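Local coordinates for mitochondrial association factor 1 (Toxoplasma gondii, PDB 6BXS), which belongs to a family encoded at a locus required for manipulating host mitochondria and has a macro-domain fold, although its own molecular role remains uncertain, at residues G51-F56 / Y169-F174; A185-M190 / N237-E242; L216-A221 / R228-I233. One frame throughout, in Å; residues are numbered along the deposited sequence.

Interaction 1 of 3, residues G51-F56 / Y169-F174; sequences GTYGLF and YTVAPF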
loop_
_atom_site.group_PDB
_atom_site.type_symbol
_atom_site.label_atom_id
_atom_site.label_comp_id
_atom_site.label_asym_id
_atom_site.label_seq_id
_atom_site.Cartn_x
_atom_site.Cartn_y
_atom_site.Cartn_z
ATOM N N GLY A 51 -1.352 4.776 4.668
ATOM C CA GLY A 51 -1.431 6.224 4.622
ATOM C C GLY A 51 -2.408 6.848 5.596
ATOM O O GLY A 51 -3.230 6.165 6.206
ATOM N N THR A 52 -2.309 8.166 5.727
ATOM C CA THR A 52 -3.187 8.939 6.595
ATOM C C THR A 52 -4.300 9.581 5.773
ATOM O O THR A 52 -4.172 9.748 4.563
ATOM C CB THR A 52 -2.411 10.039 7.338
ATOM O OG1 THR A 52 -1.813 10.915 6.380
ATOM C CG2 THR A 52 -1.322 9.436 8.218
ATOM N N TYR A 53 -5.384 9.949 6.442
ATOM C CA TYR A 53 -6.519 10.580 5.779
ATOM C C TYR A 53 -6.155 11.960 5.231
ATOM O O TYR A 53 -6.825 12.473 4.335
ATOM C CB TYR A 53 -7.695 10.677 6.753
ATOM C CG TYR A 53 -8.095 9.329 7.316
ATOM C CD1 TYR A 53 -8.574 8.329 6.481
ATOM C CD2 TYR A 53 -7.982 9.051 8.674
ATOM C CE1 TYR A 53 -8.933 7.092 6.978
ATOM C CE2 TYR A 53 -8.342 7.812 9.182
ATOM C CZ TYR A 53 -8.815 6.836 8.327
ATOM O OH TYR A 53 -9.174 5.602 8.819
ATOM N N GLY A 54 -5.085 12.546 5.762
ATOM C CA GLY A 54 -4.588 13.824 5.281
ATOM C C GLY A 54 -3.587 13.691 4.144
ATOM O O GLY A 54 -3.144 14.694 3.587
ATOM N N LEU A 55 -3.220 12.452 3.819
ATOM C CA LEU A 55 -2.408 12.138 2.638
ATOM C C LEU A 55 -0.951 12.611 2.708
ATOM O O LEU A 55 -0.335 12.846 1.670
ATOM C CB LEU A 55 -3.054 12.732 1.380
ATOM C CG LEU A 55 -4.538 12.451 1.139
ATOM C CD1 LEU A 55 -4.973 13.070 -0.186
ATOM C CD2 LEU A 55 -4.824 10.960 1.157
ATOM N N PHE A 56 -0.392 12.729 3.910
ATOM C CA PHE A 56 1.015 13.106 4.056
ATOM C C PHE A 56 1.890 11.888 4.354
ATOM O O PHE A 56 1.428 10.912 4.941
ATOM C CB PHE A 56 1.190 14.140 5.171
ATOM C CG PHE A 56 1.035 13.569 6.547
ATOM C CD1 PHE A 56 2.119 13.024 7.215
ATOM C CD2 PHE A 56 -0.196 13.572 7.172
ATOM C CE1 PHE A 56 1.974 12.489 8.477
ATOM C CE2 PHE A 56 -0.343 13.034 8.435
ATOM C CZ PHE A 56 0.743 12.497 9.089
ATOM N N TYR A 169 1.007 4.172 -1.664
ATOM C CA TYR A 169 0.443 4.869 -0.516
ATOM C C TYR A 169 -1.067 4.716 -0.623
ATOM O O TYR A 169 -1.650 5.031 -1.661
ATOM C CB TYR A 169 0.871 6.343 -0.512
ATOM C CG TYR A 169 0.398 7.179 0.667
ATOM C CD1 TYR A 169 -0.935 7.554 0.797
ATOM C CD2 TYR A 169 1.297 7.632 1.627
ATOM C CE1 TYR A 169 -1.361 8.333 1.859
ATOM C CE2 TYR A 169 0.879 8.413 2.695
ATOM C CZ TYR A 169 -0.451 8.761 2.805
ATOM O OH TYR A 169 -0.874 9.536 3.862
ATOM N N THR A 170 -1.691 4.203 0.432
ATOM C CA THR A 170 -3.128 3.952 0.412
ATOM C C THR A 170 -3.764 4.302 1.753
ATOM O O THR A 170 -3.103 4.283 2.795
ATOM C CB THR A 170 -3.443 2.475 0.053
ATOM O OG1 THR A 170 -4.821 2.356 -0.317
ATOM C CG2 THR A 170 -3.137 1.532 1.216
ATOM N N VAL A 171 -5.054 4.621 1.709
ATOM C CA VAL A 171 -5.794 5.067 2.885
ATOM C C VAL A 171 -6.873 4.056 3.248
ATOM O O VAL A 171 -7.836 3.865 2.504
ATOM C CB VAL A 171 -6.442 6.445 2.647
ATOM C CG1 VAL A 171 -7.229 6.898 3.873
ATOM C CG2 VAL A 171 -5.382 7.477 2.290
ATOM N N ALA A 172 -6.707 3.423 4.403
ATOM C CA ALA A 172 -7.609 2.369 4.851
ATOM C C ALA A 172 -8.787 2.945 5.631
ATOM O O ALA A 172 -8.671 4.012 6.234
ATOM C CB ALA A 172 -6.852 1.367 5.706
ATOM N N PRO A 173 -9.927 2.236 5.630
ATOM C CA PRO A 173 -11.100 2.699 6.379
ATOM C C PRO A 173 -10.904 2.602 7.887
ATOM O O PRO A 173 -10.261 1.667 8.362
ATOM C CB PRO A 173 -12.210 1.755 5.911
ATOM C CG PRO A 173 -11.503 0.518 5.502
ATOM C CD PRO A 173 -10.189 0.965 4.932
ATOM N N PHE A 174 -11.450 3.562 8.626
ATOM C CA PHE A 174 -11.351 3.554 10.079
ATOM C C PHE A 174 -12.223 2.438 10.638
ATOM O O PHE A 174 -13.309 2.173 10.125
ATOM C CB PHE A 174 -11.763 4.910 10.661
ATOM C CG PHE A 174 -11.477 5.051 12.126
ATOM C CD1 PHE A 174 -10.173 5.108 12.589
ATOM C CD2 PHE A 174 -12.513 5.134 13.040
ATOM C CE1 PHE A 174 -9.907 5.239 13.941
ATOM C CE2 PHE A 174 -12.253 5.265 14.392
ATOM C CZ PHE A 174 -10.949 5.318 14.842
#
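The phenol of Y169 reaches out of strand 166-170 into the 51-56 loop, and its OH is gripped three times there. It accepts the backbone N-H of T52 (N to OH 2.7 Å, angle at the hydrogen 158°) and the hydroxyl of the same residue (OG1 to OH 3.0 Å). It gives its own proton to the carbonyl O of F56, 2.9 Å from Y169 OH; this bond comes from above the F56 carbonyl plane. G51 CA lies over one face of the ring, 3.2 Å above its plane and offset toward the rim, in a CH-pi contact that its lack of a side chain permits. Y169 CG is trans to the main-chain N (chi1 -178°), which sends the ring toward the loop. Next to it, G51 N donates to T170 O at 2.6 Å, tying the start of the loop to the end of the strand.

Y53 closes the other end. Its OH donates to A172 O at 3.1 Å, near the plane of the ring, while its CD1 presses on V171 CG1 at 3.3 Å. The other methyl of V171, CG2, meets L55 CD2 at 3.7 Å, the two side chains crossing at about a right angle.

Behind this first shell, the type I turn from T52 to L55 is closed by L55 N to T52 O. N63 ND2 also bonds F56 O, N143 and K142 hold Y53 O, and T170 pairs with D49 of the adjacent strand.

The buried Y169 hydroxyl thus takes two donors and serves one acceptor, which holds the far end of the ring in place, orients its O-H toward F56 and probably helps set the path of the loop. In ADP-ribose-binding macro domains, loops following the central strands line the ligand cleft; this one may be a counterpart.

Interaction 2 of 3, residues A185-M190 / N237-E242; sequences AYKATM and NAVAVE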
loop_
_atom_site.group_PDB
_atom_site.type_symbol
_atom_site.label_atom_id
_atom_site.label_comp_id
_atom_site.label_asym_id
_atom_site.label_seq_id
_atom_site.Cartn_x
_atom_site.Cartn_y
_atom_site.Cartn_z
ATOM N N ALA A 185 -15.469 -0.519 1.875
ATOM C CA ALA A 185 -14.346 0.402 1.712
ATOM C C ALA A 185 -13.025 -0.359 1.611
ATOM O O ALA A 185 -12.129 0.026 0.858
ATOM C CB ALA A 185 -14.300 1.396 2.873
ATOM N N TYR A 186 -12.914 -1.444 2.373
ATOM C CA TYR A 186 -11.699 -2.254 2.393
ATOM C C TYR A 186 -11.464 -2.924 1.039
ATOM O O TYR A 186 -10.336 -2.975 0.548
ATOM C CB TYR A 186 -11.776 -3.318 3.493
ATOM C CG TYR A 186 -10.436 -3.661 4.118
ATOM C CD1 TYR A 186 -9.456 -4.335 3.397
ATOM C CD2 TYR A 186 -10.155 -3.316 5.433
ATOM C CE1 TYR A 186 -8.232 -4.649 3.972
ATOM C CE2 TYR A 186 -8.938 -3.626 6.013
ATOM C CZ TYR A 186 -7.982 -4.293 5.280
ATOM O OH TYR A 186 -6.772 -4.601 5.863
ATOM N N LYS A 187 -12.533 -3.442 0.442
ATOM C CA LYS A 187 -12.444 -4.063 -0.876
ATOM C C LYS A 187 -12.073 -3.033 -1.935
ATOM O O LYS A 187 -11.250 -3.299 -2.810
ATOM C CB LYS A 187 -13.766 -4.734 -1.244
ATOM C CG LYS A 187 -14.135 -5.905 -0.354
ATOM C CD LYS A 187 -15.582 -6.313 -0.564
ATOM C CE LYS A 187 -15.997 -7.411 0.396
ATOM N NZ LYS A 187 -17.466 -7.457 0.609
ATOM N N ALA A 188 -12.697 -1.862 -1.850
ATOM C CA ALA A 188 -12.400 -0.750 -2.749
ATOM C C ALA A 188 -10.931 -0.357 -2.656
ATOM O O ALA A 188 -10.299 -0.027 -3.659
ATOM C CB ALA A 188 -13.284 0.442 -2.418
ATOM N N THR A 189 -10.396 -0.394 -1.440
ATOM C CA THR A 189 -9.001 -0.045 -1.202
ATOM C C THR A 189 -8.060 -1.069 -1.842
ATOM O O THR A 189 -7.077 -0.702 -2.487
ATOM C CB THR A 189 -8.700 0.051 0.307
ATOM O OG1 THR A 189 -9.545 1.044 0.902
ATOM C CG2 THR A 189 -7.244 0.427 0.550
ATOM N N MET A 190 -8.359 -2.351 -1.660
ATOM C CA MET A 190 -7.526 -3.407 -2.229
ATOM C C MET A 190 -7.590 -3.384 -3.752
ATOM O O MET A 190 -6.590 -3.642 -4.421
ATOM C CB MET A 190 -7.951 -4.778 -1.704
ATOM C CG MET A 190 -6.943 -5.887 -1.995
ATOM S SD MET A 190 -5.318 -5.577 -1.270
ATOM C CE MET A 190 -5.708 -5.624 0.477
ATOM N N ASN A 237 -9.651 -8.065 4.967
ATOM C CA ASN A 237 -8.482 -8.075 4.098
ATOM C C ASN A 237 -8.463 -9.300 3.188
ATOM O O ASN A 237 -8.211 -9.186 1.992
ATOM C CB ASN A 237 -7.201 -8.027 4.931
ATOM C CG ASN A 237 -5.951 -8.194 4.088
ATOM O OD1 ASN A 237 -5.535 -7.273 3.385
ATOM N ND2 ASN A 237 -5.342 -9.374 4.155
ATOM N N ALA A 238 -8.735 -10.466 3.761
ATOM C CA ALA A 238 -8.736 -11.711 2.999
ATOM C C ALA A 238 -9.748 -11.655 1.860
ATOM O O ALA A 238 -9.420 -11.961 0.716
ATOM C CB ALA A 238 -9.031 -12.888 3.912
ATOM N N VAL A 239 -10.973 -11.253 2.176
ATOM C CA VAL A 239 -12.030 -11.164 1.177
ATOM C C VAL A 239 -11.716 -10.088 0.134
ATOM O O VAL A 239 -12.026 -10.252 -1.047
ATOM C CB VAL A 239 -13.393 -10.871 1.843
ATOM C CG1 VAL A 239 -14.458 -10.545 0.804
ATOM C CG2 VAL A 239 -13.831 -12.063 2.681
ATOM N N ALA A 240 -11.105 -8.991 0.569
ATOM C CA ALA A 240 -10.729 -7.920 -0.348
ATOM C C ALA A 240 -9.649 -8.395 -1.316
ATOM O O ALA A 240 -9.663 -8.045 -2.496
ATOM C CB ALA A 240 -10.249 -6.699 0.423
ATOM N N VAL A 241 -8.711 -9.188 -0.809
ATOM C CA VAL A 241 -7.649 -9.742 -1.640
ATOM C C VAL A 241 -8.221 -10.712 -2.675
ATOM O O VAL A 241 -7.817 -10.691 -3.837
ATOM C CB VAL A 241 -6.587 -10.458 -0.779
ATOM C CG1 VAL A 241 -5.670 -11.329 -1.640
ATOM C CG2 VAL A 241 -5.762 -9.437 0.001
ATOM N N GLU A 242 -9.153 -11.562 -2.251
ATOM C CA GLU A 242 -9.789 -12.521 -3.154
ATOM C C GLU A 242 -10.470 -11.817 -4.321
ATOM O O GLU A 242 -10.333 -12.234 -5.473
ATOM C CB GLU A 242 -10.816 -13.376 -2.405
ATOM C CG GLU A 242 -10.215 -14.384 -1.434
ATOM C CD GLU A 242 -11.276 -15.156 -0.666
ATOM O OE1 GLU A 242 -11.833 -16.122 -1.228
ATOM O OE2 GLU A 242 -11.553 -14.796 0.497
HETATM O O HOH W 1 -11.378 -6.070 -3.409
#
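The Y186 ring turns one face to the first turn of segment 237-242, with N237 N 3.8 Å above its plane and offset toward the rim. CE1 touches N237 CA at 3.4 Å, and the N237 amide is tilted 75° from the ring. A240 CB approaches CD1 obliquely, and the phenol OH bonds L219 O in the neighbouring loop.

A240 is the small residue on which the helices close: its CB rests 3.7 Å from both K187 CA and M190 CB. M190 leaves the backbone with CG trans to N (chi1 -167°) and then bends twice, bringing CE within 3.3 Å of N237 OD1 and against V241 CG2. On the more open side, K187 CE touches V239 CG1 at 3.5 Å where the two side chains cross at a slant, and a water donates to both K187 O and A240 O, 2.8 Å from each, bridging the backbones where no direct hydrogen bond joins them.

The segment axes come within 8.3 Å and cross at -46°. Helix 179-202 connects parallel strands 166-170 and 213-216, and helix 230-248 connects 213-216 to 253-256, the arrangement of neighbouring beta-alpha-beta crossovers in the alpha/beta/alpha macro-domain fold.

Interaction 3 of 3, residues L216-A221 / R228-I233; sequences LPLLGA and RGLHSI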
loop_
_atom_site.group_PDB
_atom_site.type_symbol
_atom_site.label_atom_id
_atom_site.label_comp_id
_atom_site.label_asym_id
_atom_site.label_seq_id
_atom_site.Cartn_x
_atom_site.Cartn_y
_atom_site.Cartn_z
ATOM N N LEU A 216 2.652 -5.663 1.558
ATOM C CA LEU A 216 1.501 -5.048 2.213
ATOM C C LEU A 216 1.561 -5.146 3.734
ATOM O O LEU A 216 1.992 -6.165 4.273
ATOM C CB LEU A 216 0.207 -5.709 1.732
ATOM C CG LEU A 216 -0.075 -5.663 0.232
ATOM C CD1 LEU A 216 -1.141 -6.676 -0.145
ATOM C CD2 LEU A 216 -0.503 -4.269 -0.163
ATOM N N PRO A 217 1.125 -4.087 4.434
ATOM C CA PRO A 217 0.821 -4.238 5.857
ATOM C C PRO A 217 -0.601 -4.755 6.025
ATOM O O PRO A 217 -1.302 -4.903 5.022
ATOM C CB PRO A 217 0.961 -2.816 6.394
ATOM C CG PRO A 217 0.511 -1.974 5.250
ATOM C CD PRO A 217 0.986 -2.683 4.001
ATOM N N LEU A 218 -1.024 -5.029 7.253
ATOM C CA LEU A 218 -2.436 -5.270 7.512
ATOM C C LEU A 218 -3.131 -3.918 7.616
ATOM O O LEU A 218 -3.092 -3.268 8.661
ATOM C CB LEU A 218 -2.644 -6.086 8.785
ATOM C CG LEU A 218 -4.109 -6.366 9.133
ATOM C CD1 LEU A 218 -4.718 -7.378 8.168
ATOM C CD2 LEU A 218 -4.236 -6.836 10.572
ATOM N N LEU A 219 -3.755 -3.496 6.522
ATOM C CA LEU A 219 -4.382 -2.185 6.452
ATOM C C LEU A 219 -5.514 -2.050 7.463
ATOM O O LEU A 219 -6.242 -3.006 7.730
ATOM C CB LEU A 219 -4.900 -1.927 5.037
ATOM C CG LEU A 219 -3.804 -1.760 3.984
ATOM C CD1 LEU A 219 -4.363 -1.961 2.587
ATOM C CD2 LEU A 219 -3.152 -0.392 4.106
ATOM N N GLY A 220 -5.647 -0.856 8.032
ATOM C CA GLY A 220 -6.685 -0.585 9.009
ATOM C C GLY A 220 -6.270 -0.944 10.425
ATOM O O GLY A 220 -7.005 -0.677 11.375
ATOM N N ALA A 221 -5.092 -1.545 10.567
ATOM C CA ALA A 221 -4.582 -1.931 11.880
ATOM C C ALA A 221 -3.961 -0.731 12.592
ATOM O O ALA A 221 -3.996 0.390 12.084
ATOM C CB ALA A 221 -3.567 -3.053 11.747
ATOM N N ARG A 228 -12.477 -1.685 16.645
ATOM C CA ARG A 228 -12.675 -2.886 15.837
ATOM C C ARG A 228 -11.716 -4.016 16.208
ATOM O O ARG A 228 -10.534 -3.786 16.466
ATOM C CB ARG A 228 -12.523 -2.551 14.350
ATOM C CG ARG A 228 -12.750 -3.735 13.428
ATOM C CD ARG A 228 -12.855 -3.309 11.971
ATOM N NE ARG A 228 -14.141 -2.683 11.673
ATOM C CZ ARG A 228 -15.275 -3.352 11.482
ATOM N NH1 ARG A 228 -15.295 -4.677 11.562
ATOM N NH2 ARG A 228 -16.395 -2.696 11.215
ATOM N N GLY A 229 -12.242 -5.237 16.228
ATOM C CA GLY A 229 -11.445 -6.415 16.521
ATOM C C GLY A 229 -10.576 -6.802 15.340
ATOM O O GLY A 229 -10.970 -6.627 14.187
ATOM N N LEU A 230 -9.391 -7.330 15.626
ATOM C CA LEU A 230 -8.432 -7.658 14.578
ATOM C C LEU A 230 -8.933 -8.785 13.683
ATOM O O LEU A 230 -8.609 -8.827 12.498
ATOM C CB LEU A 230 -7.081 -8.033 15.190
ATOM C CG LEU A 230 -6.164 -6.857 15.535
ATOM C CD1 LEU A 230 -4.976 -7.326 16.362
ATOM C CD2 LEU A 230 -5.685 -6.157 14.270
ATOM N N HIS A 231 -9.728 -9.693 14.240
ATOM C CA HIS A 231 -10.259 -10.804 13.460
ATOM C C HIS A 231 -11.100 -10.299 12.292
ATOM O O HIS A 231 -10.960 -10.772 11.164
ATOM C CB HIS A 231 -11.096 -11.738 14.333
ATOM C CG HIS A 231 -11.836 -12.781 13.554
ATOM N ND1 HIS A 231 -13.121 -12.591 13.090
ATOM C CD2 HIS A 231 -11.466 -14.016 13.143
ATOM C CE1 HIS A 231 -13.512 -13.668 12.433
ATOM N NE2 HIS A 231 -12.527 -14.548 12.451
ATOM N N SER A 232 -11.971 -9.333 12.567
ATOM C CA SER A 232 -12.839 -8.773 11.536
ATOM C C SER A 232 -12.028 -8.084 10.443
ATOM O O SER A 232 -12.486 -7.958 9.308
ATOM C CB SER A 232 -13.828 -7.782 12.149
ATOM O OG SER A 232 -13.151 -6.653 12.672
ATOM N N ILE A 233 -10.824 -7.640 10.790
ATOM C CA ILE A 233 -9.956 -6.947 9.844
ATOM C C ILE A 233 -9.204 -7.946 8.969
ATOM O O ILE A 233 -8.973 -7.697 7.785
ATOM C CB ILE A 233 -8.960 -6.027 10.578
ATOM C CG1 ILE A 233 -9.734 -4.924 11.308
ATOM C CG2 ILE A 233 -7.947 -5.434 9.596
ATOM C CD1 ILE A 233 -8.875 -3.893 12.009
#
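I233 pushes its CG2 methyl into the bend of the 216-221 loop, and here the packing is closest. CG2 lies 3.5 Å from L219 O and 4.0 Å from L218 CG, while the CD1 end of the same side chain reaches G220 O at 3.8 Å. Having CG2 trans to the main-chain N and CG1 beside it (chi1 -64°) lets I233 span three successive loop residues with its two methyls. The receiving surface is a type II turn from L218 to A221, with G220 at the third position in the positive-phi conformation suited to glycine.

Toward the start of helix 230-248 the contact thins. L218 CD2 meets L230 CD2 at 4.0 Å, a single methyl-to-methyl touch, and L230 is partly exposed. No hydrogen bond crosses between the segments. Polar order here is local to the helix start: R228 NH1 donates to S232 OG at 3.1 Å, within the guanidinium plane, and S232 OG in turn donates to G229 O at 2.7 Å.

R228 also ties this end to the helix 179-202 region, through a salt bridge with D179 and a cation-pi contact with Y182. I233 packs on Y182 and Y186 of that helix, T263 of helix 263-276 touches L218 and L230, and L216, closing strand 213-216, pairs with strand 253-256.

Along the chain, interaction 1 closes before the others open, and interaction 3 falls between the two halves of interaction 2. The centres of interactions 1 and 2 lie about 15 Å apart. Those of interactions 1 and 3 are about 14 Å apart, and those of interactions 2 and 3 about 11 Å. Interactions 2 and 3 share helix 230-248 and also pack through N237 CB on L218 CD1 at 4.1 Å. Interaction 1 meets 2 where T170 and P173 pack on T189 and A185. The 51-56 loop is joined to segment 169-174, which packs in turn on helix 179-202 and, with A172 CB 3.4 Å from G220 N, on the loop after strand 213-216, so the contacts run continuously along strand ends of this macro domain.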